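Local structure of 2-hydroxyhepta-2,4-diene-1,7-dioate isomerase (Corynebacterium glutamicum, 4DBF) at residues G137-I143 against D252-S258; V83-N89 against P106-K112; F162-N166 against I275-L281. The protein probably acts as a magnesium-dependent oxaloacetate decarboxylase of the fumarylacetoacetate hydrolase (FAH) family, with an isomerase activity also assigned to it. All coordinates share one frame; numbering follows the deposited sequence.

Interaction 1: residues G137-I143 against D252-S258; sequences GELAVVI and DVIATGS. With MG (magnesium ion), chain C.
Glu138 reaches the 252-258 segment because its CG stands beside the backbone N, opposite the carbonyl carbon (chi1 -38°), and the rest of the chain runs extended past the backbone of Gly257. Thr256 uses a different rotation: OG1 lies between its own N and carbonyl carbon (chi1 60°), which turns the hydroxyl toward Leu139. Two donors meet one acceptor. Thr256 OG1 donates to Leu139 O at 2.7 Å, tilted from the carbonyl plane, while Thr256 N reaches the same oxygen at 3.1 Å almost in line with the carbonyl. A water accepts from Leu139 N and donates to Thr256 OG1 and Gly257 O, tying the strand end together again.

Further along, the strands pair antiparallel. Val141 N donates to Ile254 O and Ile254 N to Val141 O, each at 2.8 Å, and Ile143 N gives a nearly straight bond to Asp252 O. Ala140, Val142, Val253 and Ala255 project from one face, with Ala140 CB 4.0 Å from Val253 CG1. Val141 and Ile254 occupy the other, where helix 235-243 covers them.

The carboxylate of Glu138 divides its work. OE2 binds the magnesium ion at 2.1 Å; OE1 accepts a weak bond from Gly257 N at 2.8 Å and a hydrogen bond from a water that is itself a metal ligand. A second metal-bound water donates to Ser258 OG, so this serine contributes to the second shell. With both oxygens engaged, the rotation of the carboxylate is restrained. Glu136 and Asp167 supply the remaining protein ligands, and three waters complete six-fold coordination: this is the acidic metal triad of the FAH fold, set just past the point where the pairing with strand 253-255 stops.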
ATOM      1  N   GLY A 137       7.407   9.501  16.491  1.00 23.37           N
ATOM      2  CA  GLY A 137       8.077   8.281  16.843  1.00 21.46           C
ATOM      3  C   GLY A 137       7.120   7.213  17.270  1.00 21.61           C
ATOM      4  O   GLY A 137       6.334   7.435  18.121  1.00 20.46           O
ATOM      5  N   GLU A 138       7.236   6.038  16.677  1.00 20.37           N
ATOM      6  CA  GLU A 138       6.341   4.951  16.959  1.00 20.47           C
ATOM      7  C   GLU A 138       7.009   3.618  17.059  1.00 19.41           C
ATOM      8  O   GLU A 138       7.944   3.343  16.394  1.00 20.13           O
ATOM      9  CB  GLU A 138       5.198   4.858  15.938  1.00 20.21           C
ATOM     10  CG  GLU A 138       4.672   6.179  15.474  1.00 22.21           C
ATOM     11  CD  GLU A 138       3.361   6.134  14.707  1.00 25.44           C
ATOM     12  OE1 GLU A 138       2.713   5.139  14.582  1.00 24.37           O
ATOM     13  OE2 GLU A 138       2.971   7.159  14.227  1.00 26.74           O
ATOM     14  N   LEU A 139       6.471   2.793  17.908  1.00 20.61           N
ATOM     15  CA  LEU A 139       6.818   1.411  17.926  1.00 21.50           C
ATOM     16  C   LEU A 139       6.227   0.709  16.706  1.00 20.76           C
ATOM     17  O   LEU A 139       5.087   0.816  16.435  1.00 21.04           O
ATOM     18  CB  LEU A 139       6.307   0.764  19.186  1.00 22.00           C
ATOM     19  CG  LEU A 139       6.671  -0.684  19.316  1.00 23.63           C
ATOM     20  CD1 LEU A 139       8.157  -0.903  19.468  1.00 25.06           C
ATOM     21  CD2 LEU A 139       5.883  -1.293  20.450  1.00 26.54           C
ATOM     22  N   ALA A 140       7.074   0.002  15.988  1.00 20.69           N
ATOM     23  CA  ALA A 140       6.702  -0.678  14.768  1.00 20.53           C
ATOM     24  C   ALA A 140       6.778  -2.163  14.961  1.00 20.42           C
ATOM     25  O   ALA A 140       7.677  -2.642  15.538  1.00 22.29           O
ATOM     26  CB  ALA A 140       7.578  -0.271  13.604  1.00 18.54           C
ATOM     27  N   VAL A 141       5.804  -2.841  14.430  1.00 21.65           N
ATOM     28  CA  VAL A 141       5.760  -4.267  14.481  1.00 23.60           C
ATOM     29  C   VAL A 141       6.098  -4.835  13.107  1.00 22.87           C
ATOM     30  O   VAL A 141       5.546  -4.431  12.130  1.00 24.97           O
ATOM     31  CB  VAL A 141       4.377  -4.765  14.856  1.00 24.24           C
ATOM     32  CG1 VAL A 141       4.352  -6.250  14.862  1.00 27.63           C
ATOM     33  CG2 VAL A 141       3.938  -4.223  16.186  1.00 28.94           C
ATOM     34  N   VAL A 142       6.987  -5.791  13.061  1.00 20.60           N
ATOM     35  CA  VAL A 142       7.231  -6.458  11.816  1.00 19.86           C
ATOM     36  C   VAL A 142       6.631  -7.860  11.813  1.00 20.19           C
ATOM     37  O   VAL A 142       6.934  -8.661  12.647  1.00 19.71           O
ATOM     38  CB  VAL A 142       8.716  -6.516  11.467  1.00 20.50           C
ATOM     39  CG1 VAL A 142       8.911  -7.245  10.181  1.00 21.16           C
ATOM     40  CG2 VAL A 142       9.300  -5.139  11.398  1.00 22.10           C
ATOM     41  N   ILE A 143       5.762  -8.087  10.848  1.00 19.38           N
ATOM     42  CA  ILE A 143       5.029  -9.315  10.671  1.00 19.11           C
ATOM     43  C   ILE A 143       5.947 -10.427  10.149  1.00 19.18           C
ATOM     44  O   ILE A 143       6.755 -10.218   9.318  1.00 19.48           O
ATOM     45  CB  ILE A 143       3.798  -9.137   9.754  1.00 18.89           C
ATOM     46  CG1 ILE A 143       2.757  -8.229  10.375  1.00 18.87           C
ATOM     47  CG2 ILE A 143       3.126 -10.462   9.494  1.00 21.89           C
ATOM     48  CD1 ILE A 143       2.351  -8.643  11.745  1.00 21.19           C
ATOM     49  N   ASP A 252       5.659  -7.134   6.306  1.00 19.34           N
ATOM     50  CA  ASP A 252       4.683  -6.011   6.455  1.00 18.76           C
ATOM     51  C   ASP A 252       4.916  -5.301   7.825  1.00 19.43           C
ATOM     52  O   ASP A 252       5.279  -5.936   8.828  1.00 18.31           O
ATOM     53  CB  ASP A 252       3.240  -6.493   6.424  1.00 17.24           C
ATOM     54  CG  ASP A 252       2.697  -6.671   5.013  1.00 20.83           C
ATOM     55  OD1 ASP A 252       3.407  -6.333   4.044  1.00 21.91           O
ATOM     56  OD2 ASP A 252       1.572  -7.133   4.904  1.00 19.03           O
ATOM     57  N   VAL A 253       4.666  -3.992   7.886  1.00 17.27           N
ATOM     58  CA  VAL A 253       5.048  -3.265   9.074  1.00 18.11           C
ATOM     59  C   VAL A 253       3.794  -2.608   9.669  1.00 18.17           C
ATOM     60  O   VAL A 253       2.958  -2.080   8.896  1.00 17.26           O
ATOM     61  CB  VAL A 253       6.114  -2.189   8.720  1.00 18.02           C
ATOM     62  CG1 VAL A 253       6.224  -1.191   9.907  1.00 21.68           C
ATOM     63  CG2 VAL A 253       7.531  -2.824   8.284  1.00 19.03           C
ATOM     64  N   ILE A 254       3.640  -2.649  11.008  1.00 17.55           N
ATOM     65  CA  ILE A 254       2.495  -1.927  11.627  1.00 18.69           C
ATOM     66  C   ILE A 254       3.069  -0.800  12.457  1.00 19.99           C
ATOM     67  O   ILE A 254       3.901  -1.033  13.322  1.00 21.88           O
ATOM     68  CB  ILE A 254       1.615  -2.878  12.505  1.00 20.44           C
ATOM     69  CG1 ILE A 254       1.028  -3.994  11.647  1.00 19.85           C
ATOM     70  CG2 ILE A 254       0.468  -2.069  13.273  1.00 18.43           C
ATOM     71  CD1 ILE A 254       0.391  -5.113  12.564  1.00 26.83           C
ATOM     72  N   ALA A 255       2.574   0.424  12.224  1.00 19.95           N
ATOM     73  CA  ALA A 255       3.030   1.545  13.011  1.00 20.52           C
ATOM     74  C   ALA A 255       1.940   1.748  14.089  1.00 21.04           C
ATOM     75  O   ALA A 255       0.788   2.016  13.729  1.00 18.92           O
ATOM     76  CB  ALA A 255       3.088   2.787  12.117  1.00 19.90           C
ATOM     77  N   THR A 256       2.288   1.530  15.350  1.00 20.15           N
ATOM     78  CA  THR A 256       1.268   1.372  16.442  1.00 21.25           C
ATOM     79  C   THR A 256       0.810   2.704  17.096  1.00 22.83           C
ATOM     80  O   THR A 256      -0.024   2.714  18.041  1.00 24.57           O
ATOM     81  CB  THR A 256       1.762   0.365  17.530  1.00 21.84           C
ATOM     82  OG1 THR A 256       2.980   0.851  18.113  1.00 21.51           O
ATOM     83  CG2 THR A 256       2.029  -1.005  16.864  1.00 21.03           C
ATOM     84  N   GLY A 257       1.379   3.823  16.672  1.00 21.94           N
ATOM     85  CA  GLY A 257       0.794   5.118  17.009  1.00 22.67           C
ATOM     86  C   GLY A 257       1.714   6.035  17.788  1.00 23.03           C
ATOM     87  O   GLY A 257       2.868   5.674  18.106  1.00 23.73           O
ATOM     88  N   SER A 258       1.207   7.249  18.054  1.00 22.92           N
ATOM     89  CA  SER A 258       1.966   8.304  18.738  1.00 23.61           C
ATOM     90  C   SER A 258       0.996   9.422  19.118  1.00 24.17           C
ATOM     91  O   SER A 258      -0.114   9.482  18.584  1.00 23.93           O
ATOM     92  CB  SER A 258       3.052   8.889  17.842  1.00 21.94           C
ATOM     93  OG  SER A 258       2.527   9.633  16.791  1.00 24.37           O
TER
HETATM   94 MG    MG C 401       1.231   8.043  13.353  1.00 25.88          MG
HETATM   95  O   HOH W   1       0.528   6.006  13.201  1.00 21.08           O
HETATM   96  O   HOH W   2       3.719   3.449  19.205  1.00 22.17           O
HETATM   97  O   HOH W   3       0.673   8.419  15.282  1.00 29.01           O
HETATM   98  O   HOH W   4      -0.662   8.646  12.798  1.00 23.74           O

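Interaction 2: residues V83-N89 against P106-K112; sequences VVAIGRN and PPTLFLK
Ala85 CB sits over one face of the Phe110 ring, offset toward its rim and 3.7 Å from the centroid, a CH-pi contact 22° off the ring normal. Phe110 can fold back over its partner strand because CG lies between its own N and carbonyl carbon (chi1 68°), which also brings the ring edge to Gly87 N. On the reverse face, Val84 CG1 presses on Leu109 CG at 3.6 Å, and Val84 CG2 lies alongside Leu111 CD2. The two form an antiparallel strand pair, with Ala85-Phe110 and Gly87-Thr108 as hydrogen-bonded pairs, and strand 253-255 continues the sheet, parallel to 83-87. Leu109 and Leu111 also pack on the second subunit. At one end, the bent Lys112 side chain leaves the strand pair to make a salt bridge with the metal ligand Asp167, and its NZ also donates to Lys184 O. At the other, Pro107 CG rests 3.5 Å from Arg88 O. The guanidinium of Arg88 closes this edge: NE donates to Pro106 O at 3.1 Å, within the guanidinium plane yet above the carbonyl plane, while Thr108 CG2 lies over one guanidinium face, toward its rim. Thr108 OG1 is hydrogen-bonded to Asp177 O of the second subunit.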
ATOM      1  N   VAL A  83       2.571  -0.914   4.666  1.00 20.46           N
ATOM      2  CA  VAL A  83       2.754  -0.360   5.979  1.00 19.27           C
ATOM      3  C   VAL A  83       1.391   0.069   6.486  1.00 18.96           C
ATOM      4  O   VAL A  83       0.747   0.875   5.885  1.00 19.57           O
ATOM      5  CB  VAL A  83       3.688   0.835   5.987  1.00 19.49           C
ATOM      6  CG1 VAL A  83       3.802   1.376   7.392  1.00 20.05           C
ATOM      7  CG2 VAL A  83       5.005   0.469   5.379  1.00 20.37           C
ATOM      8  N   VAL A  84       0.948  -0.547   7.560  1.00 18.26           N
ATOM      9  CA  VAL A  84      -0.363  -0.256   8.093  1.00 17.93           C
ATOM     10  C   VAL A  84      -0.179   0.491   9.376  1.00 19.14           C
ATOM     11  O   VAL A  84       0.559   0.087  10.196  1.00 20.32           O
ATOM     12  CB  VAL A  84      -1.194  -1.502   8.359  1.00 18.33           C
ATOM     13  CG1 VAL A  84      -2.571  -1.101   8.837  1.00 18.02           C
ATOM     14  CG2 VAL A  84      -1.274  -2.385   7.142  1.00 17.19           C
ATOM     15  N   ALA A  85      -0.830   1.630   9.478  1.00 19.76           N
ATOM     16  CA  ALA A  85      -0.626   2.510  10.581  1.00 19.07           C
ATOM     17  C   ALA A  85      -1.925   2.875  11.299  1.00 19.95           C
ATOM     18  O   ALA A  85      -2.938   2.889  10.717  1.00 18.92           O
ATOM     19  CB  ALA A  85       0.093   3.741  10.129  1.00 19.39           C
ATOM     20  N   ILE A  86      -1.825   3.158  12.579  1.00 20.96           N
ATOM     21  CA  ILE A  86      -2.973   3.513  13.397  1.00 22.01           C
ATOM     22  C   ILE A  86      -2.917   4.980  13.816  1.00 21.77           C
ATOM     23  O   ILE A  86      -1.962   5.424  14.394  1.00 25.41           O
ATOM     24  CB  ILE A  86      -3.090   2.651  14.677  1.00 22.97           C
ATOM     25  CG1 ILE A  86      -2.863   1.183  14.390  1.00 25.12           C
ATOM     26  CG2 ILE A  86      -4.441   2.816  15.318  1.00 19.54           C
ATOM     27  CD1 ILE A  86      -3.799   0.623  13.366  1.00 25.85           C
ATOM     28  N   GLY A  87      -3.973   5.706  13.520  1.00 22.91           N
ATOM     29  CA  GLY A  87      -4.139   7.035  14.026  1.00 22.19           C
ATOM     30  C   GLY A  87      -5.062   7.067  15.230  1.00 21.00           C
ATOM     31  O   GLY A  87      -5.825   6.186  15.454  1.00 20.68           O
ATOM     32  N   ARG A  88      -4.952   8.134  15.979  1.00 21.35           N
ATOM     33  CA  ARG A  88      -5.669   8.323  17.218  1.00 22.91           C
ATOM     34  C   ARG A  88      -5.565   7.194  18.195  1.00 24.10           C
ATOM     35  O   ARG A  88      -6.530   6.865  18.782  1.00 24.43           O
ATOM     36  CB  ARG A  88      -7.122   8.583  16.957  1.00 23.22           C
ATOM     37  CG  ARG A  88      -7.332   9.658  15.939  1.00 26.49           C
ATOM     38  CD  ARG A  88      -8.748  10.090  15.838  1.00 28.56           C
ATOM     39  NE  ARG A  88      -9.536   9.288  14.949  1.00 26.06           N
ATOM     40  CZ  ARG A  88      -9.724   9.569  13.691  1.00 27.34           C
ATOM     41  NH1 ARG A  88      -9.160  10.622  13.159  1.00 25.60           N
ATOM     42  NH2 ARG A  88     -10.477   8.784  12.979  1.00 28.30           N
ATOM     43  N   ASN A  89      -4.390   6.636  18.365  1.00 22.90           N
ATOM     44  CA  ASN A  89      -4.211   5.557  19.290  1.00 24.11           C
ATOM     45  C   ASN A  89      -3.558   5.908  20.603  1.00 24.73           C
ATOM     46  O   ASN A  89      -3.335   5.056  21.390  1.00 26.56           O
ATOM     47  CB  ASN A  89      -3.423   4.422  18.647  1.00 24.26           C
ATOM     48  CG  ASN A  89      -3.664   3.098  19.320  1.00 26.70           C
ATOM     49  OD1 ASN A  89      -4.742   2.827  19.770  1.00 26.12           O
ATOM     50  ND2 ASN A  89      -2.642   2.291  19.403  1.00 22.53           N
ATOM     51  N   PRO A 106     -12.545   7.109  17.415  1.00 34.28           N
ATOM     52  CA  PRO A 106     -11.724   5.997  17.829  1.00 31.40           C
ATOM     53  C   PRO A 106     -10.525   5.836  16.922  1.00 27.67           C
ATOM     54  O   PRO A 106     -10.467   6.445  15.916  1.00 26.28           O
ATOM     55  CB  PRO A 106     -12.655   4.833  17.704  1.00 32.16           C
ATOM     56  CG  PRO A 106     -13.580   5.230  16.675  1.00 34.74           C
ATOM     57  CD  PRO A 106     -13.816   6.667  16.864  1.00 34.96           C
ATOM     58  N   PRO A 107      -9.587   5.026  17.335  1.00 25.53           N
ATOM     59  CA  PRO A 107      -8.434   4.726  16.507  1.00 24.39           C
ATOM     60  C   PRO A 107      -8.823   4.334  15.100  1.00 23.23           C
ATOM     61  O   PRO A 107      -9.814   3.731  14.910  1.00 23.36           O
ATOM     62  CB  PRO A 107      -7.802   3.564  17.230  1.00 24.09           C
ATOM     63  CG  PRO A 107      -8.120   3.806  18.651  1.00 25.55           C
ATOM     64  CD  PRO A 107      -9.524   4.296  18.596  1.00 25.03           C
ATOM     65  N   THR A 108      -8.017   4.698  14.135  1.00 21.25           N
ATOM     66  CA  THR A 108      -8.322   4.451  12.766  1.00 21.98           C
ATOM     67  C   THR A 108      -7.080   3.950  12.049  1.00 22.08           C
ATOM     68  O   THR A 108      -6.022   4.363  12.349  1.00 22.42           O
ATOM     69  CB  THR A 108      -8.834   5.734  12.100  1.00 22.07           C
ATOM     70  OG1 THR A 108      -9.413   5.449  10.845  1.00 24.88           O
ATOM     71  CG2 THR A 108      -7.732   6.727  11.952  1.00 21.68           C
ATOM     72  N   LEU A 109      -7.276   3.074  11.095  1.00 21.99           N
ATOM     73  CA  LEU A 109      -6.224   2.496  10.322  1.00 21.86           C
ATOM     74  C   LEU A 109      -5.948   3.333   9.092  1.00 19.97           C
ATOM     75  O   LEU A 109      -6.821   3.870   8.528  1.00 20.60           O
ATOM     76  CB  LEU A 109      -6.686   1.112   9.924  1.00 22.64           C
ATOM     77  CG  LEU A 109      -5.915   0.141   9.087  1.00 27.43           C
ATOM     78  CD1 LEU A 109      -6.511  -1.242   9.277  1.00 30.07           C
ATOM     79  CD2 LEU A 109      -6.032   0.558   7.655  1.00 26.11           C
ATOM     80  N   PHE A 110      -4.700   3.418   8.690  1.00 20.10           N
ATOM     81  CA  PHE A 110      -4.366   3.977   7.396  1.00 18.74           C
ATOM     82  C   PHE A 110      -3.120   3.310   6.809  1.00 18.90           C
ATOM     83  O   PHE A 110      -2.480   2.519   7.453  1.00 17.63           O
ATOM     84  CB  PHE A 110      -4.271   5.502   7.436  1.00 19.00           C
ATOM     85  CG  PHE A 110      -3.135   6.022   8.222  1.00 18.89           C
ATOM     86  CD1 PHE A 110      -3.227   6.163   9.554  1.00 18.09           C
ATOM     87  CD2 PHE A 110      -1.991   6.390   7.615  1.00 18.29           C
ATOM     88  CE1 PHE A 110      -2.188   6.623  10.287  1.00 18.54           C
ATOM     89  CE2 PHE A 110      -0.940   6.844   8.336  1.00 17.64           C
ATOM     90  CZ  PHE A 110      -1.029   6.957   9.676  1.00 19.12           C
ATOM     91  N   LEU A 111      -2.831   3.637   5.573  1.00 18.34           N
ATOM     92  CA  LEU A 111      -1.712   3.032   4.873  1.00 18.30           C
ATOM     93  C   LEU A 111      -0.637   4.037   4.528  1.00 19.71           C
ATOM     94  O   LEU A 111      -0.953   5.107   4.171  1.00 17.15           O
ATOM     95  CB  LEU A 111      -2.188   2.359   3.611  1.00 18.09           C
ATOM     96  CG  LEU A 111      -3.246   1.270   3.765  1.00 19.21           C
ATOM     97  CD1 LEU A 111      -3.848   0.826   2.468  1.00 19.32           C
ATOM     98  CD2 LEU A 111      -2.688   0.117   4.517  1.00 18.88           C
ATOM     99  N   LYS A 112       0.618   3.626   4.633  1.00 18.79           N
ATOM    100  CA  LYS A 112       1.731   4.326   4.015  1.00 18.05           C
ATOM    101  C   LYS A 112       2.259   3.418   2.914  1.00 19.98           C
ATOM    102  O   LYS A 112       2.343   2.263   3.111  1.00 19.84           O
ATOM    103  CB  LYS A 112       2.848   4.653   4.999  1.00 18.70           C
ATOM    104  CG  LYS A 112       2.556   5.727   6.024  1.00 20.96           C
ATOM    105  CD  LYS A 112       3.578   5.784   7.140  1.00 20.76           C
ATOM    106  CE  LYS A 112       4.722   6.733   6.883  1.00 21.48           C
ATOM    107  NZ  LYS A 112       4.426   8.146   7.114  1.00 21.43           N
TER
HETATM  108  O   HOH W   5       0.931   0.355   2.522  1.00 29.77           O
HETATM  109  O   HOH W   6     -12.266   6.716  13.977  1.00 34.67           O

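Interaction 3: residues F162-N166 against I275-L281; sequences FTIIN and IPGIGKL
Ile164 drives its side chain between Ile278 and Leu281, where two sheet layers of the FAH fold meet face to face. No hydrogen bond crosses this interface: the axes of strand 162-166 and strand 279-281 approach to 7.7 Å, at 28° to each other. The second segment enters its strand through a classic beta bulge, in which Ile278 N and Gly279 N reach Ile275 O from opposite faces of the carbonyl plane. The tight part of the contact lies beside the bulge. Ile164 CG1, set opposite its own carbonyl carbon (chi1 -52°), slides past Ile278 CG2 at 3.7 Å and Ile275 CD1 at 4.0 Å. Ile164 CD1 comes within 3.4 Å of Gly279 O. Ile278 CD1 meanwhile touches Phe162 CB at 3.8 Å.

Packing is slacker toward Asn166. Leu281 CD2 lies 3.6 Å from Ile164 O but only skirts Asn166 CB, at 4.4 Å, and the exposed Lys280 points its CB away from 162-166 and lies on Glu272 and Glu274 of strand 270-275. Asn166 OD1 is taken by Glu136 N, next to the metal site. Across the looser end a water bridges the layers, accepting from Asn166 ND2 and donating to Leu281 O.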
ATOM      1  N   PHE A 162      10.285  -6.157  16.739  1.00 20.80           N
ATOM      2  CA  PHE A 162       9.876  -4.768  16.889  1.00 21.59           C
ATOM      3  C   PHE A 162      10.950  -3.927  16.229  1.00 21.90           C
ATOM      4  O   PHE A 162      12.102  -4.307  16.262  1.00 22.35           O
ATOM      5  CB  PHE A 162       9.780  -4.340  18.386  1.00 22.36           C
ATOM      6  CG  PHE A 162       8.534  -4.853  19.071  1.00 25.90           C
ATOM      7  CD1 PHE A 162       7.342  -5.003  18.376  1.00 28.88           C
ATOM      8  CD2 PHE A 162       8.554  -5.192  20.426  1.00 30.29           C
ATOM      9  CE1 PHE A 162       6.181  -5.531  19.015  1.00 33.63           C
ATOM     10  CE2 PHE A 162       7.381  -5.669  21.068  1.00 28.32           C
ATOM     11  CZ  PHE A 162       6.211  -5.847  20.344  1.00 28.98           C
ATOM     12  N   THR A 163      10.565  -2.781  15.656  1.00 20.32           N
ATOM     13  CA  THR A 163      11.540  -1.800  15.210  1.00 21.15           C
ATOM     14  C   THR A 163      10.998  -0.407  15.462  1.00 20.44           C
ATOM     15  O   THR A 163       9.981  -0.271  16.105  1.00 19.31           O
ATOM     16  CB  THR A 163      11.968  -2.087  13.700  1.00 22.00           C
ATOM     17  OG1 THR A 163      13.079  -1.251  13.368  1.00 23.83           O
ATOM     18  CG2 THR A 163      10.814  -1.845  12.759  1.00 22.54           C
ATOM     19  N   ILE A 164      11.668   0.633  15.002  1.00 20.32           N
ATOM     20  CA  ILE A 164      11.159   1.971  15.201  1.00 19.27           C
ATOM     21  C   ILE A 164      10.698   2.468  13.839  1.00 20.21           C
ATOM     22  O   ILE A 164      11.332   2.149  12.791  1.00 19.75           O
ATOM     23  CB  ILE A 164      12.268   2.920  15.740  1.00 20.18           C
ATOM     24  CG1 ILE A 164      12.965   2.326  16.993  1.00 17.57           C
ATOM     25  CG2 ILE A 164      11.631   4.316  16.012  1.00 19.03           C
ATOM     26  CD1 ILE A 164      14.201   3.166  17.446  1.00 21.66           C
ATOM     27  N   ILE A 165       9.614   3.233  13.826  1.00 18.18           N
ATOM     28  CA  ILE A 165       9.213   3.980  12.610  1.00 18.44           C
ATOM     29  C   ILE A 165       9.039   5.469  12.943  1.00 20.24           C
ATOM     30  O   ILE A 165       8.611   5.819  14.031  1.00 20.79           O
ATOM     31  CB  ILE A 165       7.949   3.364  11.935  1.00 18.73           C
ATOM     32  CG1 ILE A 165       7.625   4.139  10.634  1.00 20.63           C
ATOM     33  CG2 ILE A 165       6.668   3.359  12.904  1.00 16.70           C
ATOM     34  CD1 ILE A 165       6.567   3.507   9.773  1.00 18.79           C
ATOM     35  N   ASN A 166       9.415   6.345  12.012  1.00 20.55           N
ATOM     36  CA  ASN A 166       9.145   7.779  12.144  1.00 20.72           C
ATOM     37  C   ASN A 166       7.993   8.029  11.147  1.00 20.12           C
ATOM     38  O   ASN A 166       8.209   7.977   9.914  1.00 21.54           O
ATOM     39  CB  ASN A 166      10.439   8.592  11.816  1.00 19.55           C
ATOM     40  CG  ASN A 166      10.271  10.045  12.110  1.00 20.33           C
ATOM     41  OD1 ASN A 166       9.124  10.518  12.238  1.00 20.54           O
ATOM     42  ND2 ASN A 166      11.383  10.785  12.206  1.00 22.36           N
ATOM     43  N   ILE A 275      13.914   4.342  21.225  1.00 25.26           N
ATOM     44  CA  ILE A 275      13.095   3.418  21.986  1.00 25.17           C
ATOM     45  C   ILE A 275      14.052   2.458  22.739  1.00 26.23           C
ATOM     46  O   ILE A 275      14.716   1.668  22.109  1.00 26.82           O
ATOM     47  CB  ILE A 275      12.057   2.646  21.116  1.00 25.70           C
ATOM     48  CG1 ILE A 275      11.055   3.591  20.404  1.00 24.40           C
ATOM     49  CG2 ILE A 275      11.313   1.639  22.000  1.00 26.26           C
ATOM     50  CD1 ILE A 275       9.974   2.871  19.650  1.00 21.15           C
ATOM     51  N   PRO A 276      14.162   2.567  24.090  1.00 28.87           N
ATOM     52  CA  PRO A 276      15.109   1.702  24.845  1.00 29.26           C
ATOM     53  C   PRO A 276      14.801   0.233  24.611  1.00 29.29           C
ATOM     54  O   PRO A 276      13.619  -0.162  24.535  1.00 29.56           O
ATOM     55  CB  PRO A 276      14.872   2.113  26.323  1.00 31.92           C
ATOM     56  CG  PRO A 276      13.535   2.914  26.325  1.00 29.81           C
ATOM     57  CD  PRO A 276      13.531   3.580  24.962  1.00 29.43           C
ATOM     58  N   GLY A 277      15.822  -0.576  24.404  1.00 28.77           N
ATOM     59  CA  GLY A 277      15.558  -1.968  24.043  1.00 29.48           C
ATOM     60  C   GLY A 277      15.635  -2.242  22.544  1.00 27.72           C
ATOM     61  O   GLY A 277      15.886  -3.388  22.121  1.00 29.16           O
ATOM     62  N   ILE A 278      15.426  -1.193  21.744  1.00 26.70           N
ATOM     63  CA  ILE A 278      15.586  -1.287  20.302  1.00 26.54           C
ATOM     64  C   ILE A 278      16.805  -0.454  19.944  1.00 25.98           C
ATOM     65  O   ILE A 278      17.805  -0.992  19.486  1.00 26.37           O
ATOM     66  CB  ILE A 278      14.288  -0.781  19.547  1.00 26.51           C
ATOM     67  CG1 ILE A 278      13.055  -1.532  20.092  1.00 27.51           C
ATOM     68  CG2 ILE A 278      14.507  -0.885  17.984  1.00 27.52           C
ATOM     69  CD1 ILE A 278      11.750  -1.235  19.298  1.00 30.08           C
ATOM     70  N   GLY A 279      16.751   0.859  20.177  1.00 26.05           N
ATOM     71  CA  GLY A 279      17.872   1.712  19.800  1.00 26.67           C
ATOM     72  C   GLY A 279      17.442   3.070  19.337  1.00 26.01           C
ATOM     73  O   GLY A 279      16.492   3.618  19.866  1.00 27.18           O
ATOM     74  N   LYS A 280      18.117   3.597  18.325  1.00 25.05           N
ATOM     75  CA  LYS A 280      17.824   4.964  17.870  1.00 25.71           C
ATOM     76  C   LYS A 280      17.656   5.002  16.363  1.00 24.62           C
ATOM     77  O   LYS A 280      18.371   4.316  15.651  1.00 24.09           O
ATOM     78  CB  LYS A 280      18.960   5.911  18.287  1.00 25.68           C
ATOM     79  CG  LYS A 280      18.941   6.250  19.773  1.00 30.43           C
ATOM     80  CD  LYS A 280      20.195   7.081  20.096  1.00 36.13           C
ATOM     81  CE  LYS A 280      20.258   7.396  21.578  1.00 42.15           C
ATOM     82  NZ  LYS A 280      21.589   8.005  21.916  1.00 45.45           N
ATOM     83  N   LEU A 281      16.709   5.786  15.896  1.00 22.78           N
ATOM     84  CA  LEU A 281      16.470   5.997  14.480  1.00 23.83           C
ATOM     85  C   LEU A 281      16.630   7.481  14.182  1.00 23.91           C
ATOM     86  O   LEU A 281      15.740   8.286  14.542  1.00 24.45           O
ATOM     87  CB  LEU A 281      15.057   5.478  14.063  1.00 22.67           C
ATOM     88  CG  LEU A 281      14.661   5.695  12.581  1.00 21.30           C
ATOM     89  CD1 LEU A 281      15.668   4.954  11.615  1.00 21.43           C
ATOM     90  CD2 LEU A 281      13.215   5.191  12.394  1.00 18.89           C
TER
HETATM   91  O   HOH W   7      13.853   9.473  12.377  1.00 24.43           O

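Strands 108-112, 83-87, 253-255, 133-143 and 159-170 are successively paired; interaction 2 is the first pair, and interaction 1 follows after the parallel pairing of 83-87 with 253-255. Interaction 3 packs strand 159-170 against a second, five-stranded sheet. The centre of interaction 1 lies about 10 Å from each of the others, whose centres are about 19 Å apart. Along the chain, interaction 2 closes before either of the others opens, whereas the segments of interactions 1 and 3 alternate. Strand 253-255 joins interactions 1 and 2, and strand pairing of 133-143 with 159-170 joins 1 and 3. Strand pairing thus connects the subunit-facing strands to the magnesium site and the interior packing.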